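Long-range contact in mannitol dehydrogenase (Helicobacter pylori, PDB 3TWO), which probably catalyses the NADP(H)-dependent interconversion of cinnamyl alcohols and their aldehydes, as a zinc-containing member of the medium-chain alcohol dehydrogenase family: residues F22-V27 / G131-I136. Sequence-based numbering, arbitrary orientation.
Sequences FSRHAV and GYSNNI
The CA atoms of R24 and I136 are 7.4 Å apart, too far for backbone pairing; one side chain, that of R24, spans the gap and reaches backbone as well as side-chain atoms of the other segment. It joins two sheets of the catalytic domain, whose core is GroES-like: 22-24 ends strand 18-24 of the N-terminal two-stranded antiparallel sheet, and 135-136 begins strand 135-139, which pairs with strand 31-40. The R24 side chain is extended from CG to NE, and its guanidinium is sandwiched. CE1 of F22 sits over the centre of one face; over the opposite face lies I136, whose CG1 is 3.6 Å from R24 CZ. Carrying CG between backbone N and carbonyl carbon (chi1 66°), F22 turns its ring edge-on to that first face, and the same rim meets S133, with F22 CZ 3.9 Å from S133 CB. The guanidinium rim is polar. R24 NE and NH2 both reach the backbone O of N135, at 2.9 and 3.1 Å, but N-H...O angles near 127° make this a weak, bent fork. A further weak bond runs from NE to N135 OD1, the guanidinium and amide planes standing 58° apart. Stronger partners lie just outside: NH1 donates to M129 O, whereas the amide of N135 is held by S5 OG and Q4 O, tying the same two sheets together again. The M129 bond, with carbon over both faces, probably limits rotation of the buried guanidinium. S133 OG, hydrogen-bonded to G130 O, approaches the guanidinium edge in plane, 3.0 Å from R24 NH2.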
loop_
_atom_site.group_PDB
_atom_site.type_symbol
_atom_site.label_atom_id
_atom_site.label_comp_id
_atom_site.label_asym_id
_atom_site.label_seq_id
_atom_site.Cartn_x
_atom_site.Cartn_y
_atom_site.Cartn_z
ATOM N N PHE B 22 24.005 -5.831 35.613
ATOM C CA PHE B 22 24.710 -5.154 34.523
ATOM C C PHE B 22 24.951 -3.712 34.882
ATOM O O PHE B 22 24.705 -3.305 36.010
ATOM C CB PHE B 22 23.959 -5.261 33.169
ATOM C CG PHE B 22 22.643 -4.548 33.125
ATOM C CD1 PHE B 22 22.497 -3.384 32.375
ATOM C CD2 PHE B 22 21.534 -5.036 33.837
ATOM C CE1 PHE B 22 21.220 -2.723 32.278
ATOM C CE2 PHE B 22 20.283 -4.391 33.775
ATOM C CZ PHE B 22 20.100 -3.248 32.963
ATOM N N SER B 23 25.474 -2.954 33.926
ATOM C CA SER B 23 25.702 -1.545 34.132
ATOM C C SER B 23 25.321 -0.771 32.861
ATOM O O SER B 23 25.311 -1.316 31.732
ATOM C CB SER B 23 27.171 -1.285 34.564
ATOM O OG SER B 23 28.016 -1.416 33.433
ATOM N N ARG B 24 24.980 0.492 33.045
ATOM C CA ARG B 24 24.663 1.371 31.903
ATOM C C ARG B 24 25.668 2.519 31.856
ATOM O O ARG B 24 26.364 2.771 32.840
ATOM C CB ARG B 24 23.272 1.955 32.089
ATOM C CG ARG B 24 22.155 0.933 32.161
ATOM C CD ARG B 24 20.824 1.618 32.476
ATOM N NE ARG B 24 19.652 0.727 32.401
ATOM C CZ ARG B 24 19.078 0.230 31.286
ATOM N NH1 ARG B 24 19.605 0.451 30.069
ATOM N NH2 ARG B 24 17.951 -0.498 31.395
ATOM N N HIS B 25 25.718 3.234 30.726
ATOM C CA HIS B 25 26.546 4.447 30.635
ATOM C C HIS B 25 26.266 5.495 31.755
ATOM O O HIS B 25 25.136 5.636 32.250
ATOM C CB HIS B 25 26.446 5.100 29.235
ATOM C CG HIS B 25 25.134 5.770 28.945
ATOM N ND1 HIS B 25 24.189 5.223 28.084
ATOM C CD2 HIS B 25 24.648 6.986 29.313
ATOM C CE1 HIS B 25 23.172 6.067 27.958
ATOM N NE2 HIS B 25 23.430 7.142 28.683
ATOM N N ALA B 26 27.326 6.207 32.127
ATOM C CA ALA B 26 27.276 7.322 33.077
ATOM C C ALA B 26 26.238 8.348 32.617
ATOM O O ALA B 26 25.933 8.463 31.418
ATOM C CB ALA B 26 28.681 7.986 33.178
ATOM N N VAL B 27 25.697 9.090 33.580
ATOM C CA VAL B 27 24.784 10.197 33.313
ATOM C C VAL B 27 25.525 11.382 32.696
ATOM O O VAL B 27 26.290 12.040 33.366
ATOM C CB VAL B 27 24.063 10.641 34.609
ATOM C CG1 VAL B 27 23.007 11.646 34.277
ATOM C CG2 VAL B 27 23.441 9.401 35.364
ATOM N N GLY B 131 13.621 -2.118 29.412
ATOM C CA GLY B 131 12.849 -1.693 30.540
ATOM C C GLY B 131 12.541 -2.747 31.574
ATOM O O GLY B 131 12.029 -2.384 32.643
ATOM N N TYR B 132 12.863 -4.044 31.321
ATOM C CA TYR B 132 12.688 -5.067 32.404
ATOM C C TYR B 132 13.813 -4.956 33.437
ATOM O O TYR B 132 14.553 -5.896 33.645
ATOM C CB TYR B 132 12.666 -6.545 31.904
ATOM C CG TYR B 132 11.658 -6.944 30.859
ATOM C CD1 TYR B 132 10.572 -6.103 30.492
ATOM C CD2 TYR B 132 11.768 -8.175 30.245
ATOM C CE1 TYR B 132 9.637 -6.506 29.485
ATOM C CE2 TYR B 132 10.783 -8.610 29.253
ATOM C CZ TYR B 132 9.759 -7.765 28.875
ATOM O OH TYR B 132 8.879 -8.168 27.864
ATOM N N SER B 133 13.981 -3.791 34.041
ATOM C CA SER B 133 15.163 -3.523 34.863
ATOM C C SER B 133 14.801 -2.411 35.841
ATOM O O SER B 133 13.723 -1.797 35.710
ATOM C CB SER B 133 16.328 -3.085 33.967
ATOM O OG SER B 133 16.091 -1.825 33.343
ATOM N N ASN B 134 15.710 -2.096 36.773
ATOM C CA ASN B 134 15.361 -1.183 37.852
ATOM C C ASN B 134 15.617 0.276 37.513
ATOM O O ASN B 134 15.153 1.161 38.224
ATOM C CB ASN B 134 16.053 -1.575 39.189
ATOM C CG ASN B 134 17.589 -1.502 39.126
ATOM O OD1 ASN B 134 18.274 -1.407 40.167
ATOM N ND2 ASN B 134 18.136 -1.573 37.946
ATOM N N ASN B 135 16.379 0.534 36.445
ATOM C CA ASN B 135 16.652 1.911 36.083
ATOM C C ASN B 135 17.054 1.980 34.624
ATOM O O ASN B 135 17.278 0.932 34.006
ATOM C CB ASN B 135 17.753 2.522 37.015
ATOM C CG ASN B 135 19.103 1.844 36.863
ATOM O OD1 ASN B 135 19.515 1.476 35.758
ATOM N ND2 ASN B 135 19.839 1.712 37.983
ATOM N N ILE B 136 17.174 3.199 34.098
ATOM C CA ILE B 136 17.570 3.410 32.716
ATOM C C ILE B 136 18.112 4.843 32.641
ATOM O O ILE B 136 17.671 5.737 33.442
ATOM C CB ILE B 136 16.411 3.157 31.701
ATOM C CG1 ILE B 136 16.964 3.017 30.279
ATOM C CG2 ILE B 136 15.338 4.246 31.753
ATOM C CD1 ILE B 136 15.959 2.592 29.261
#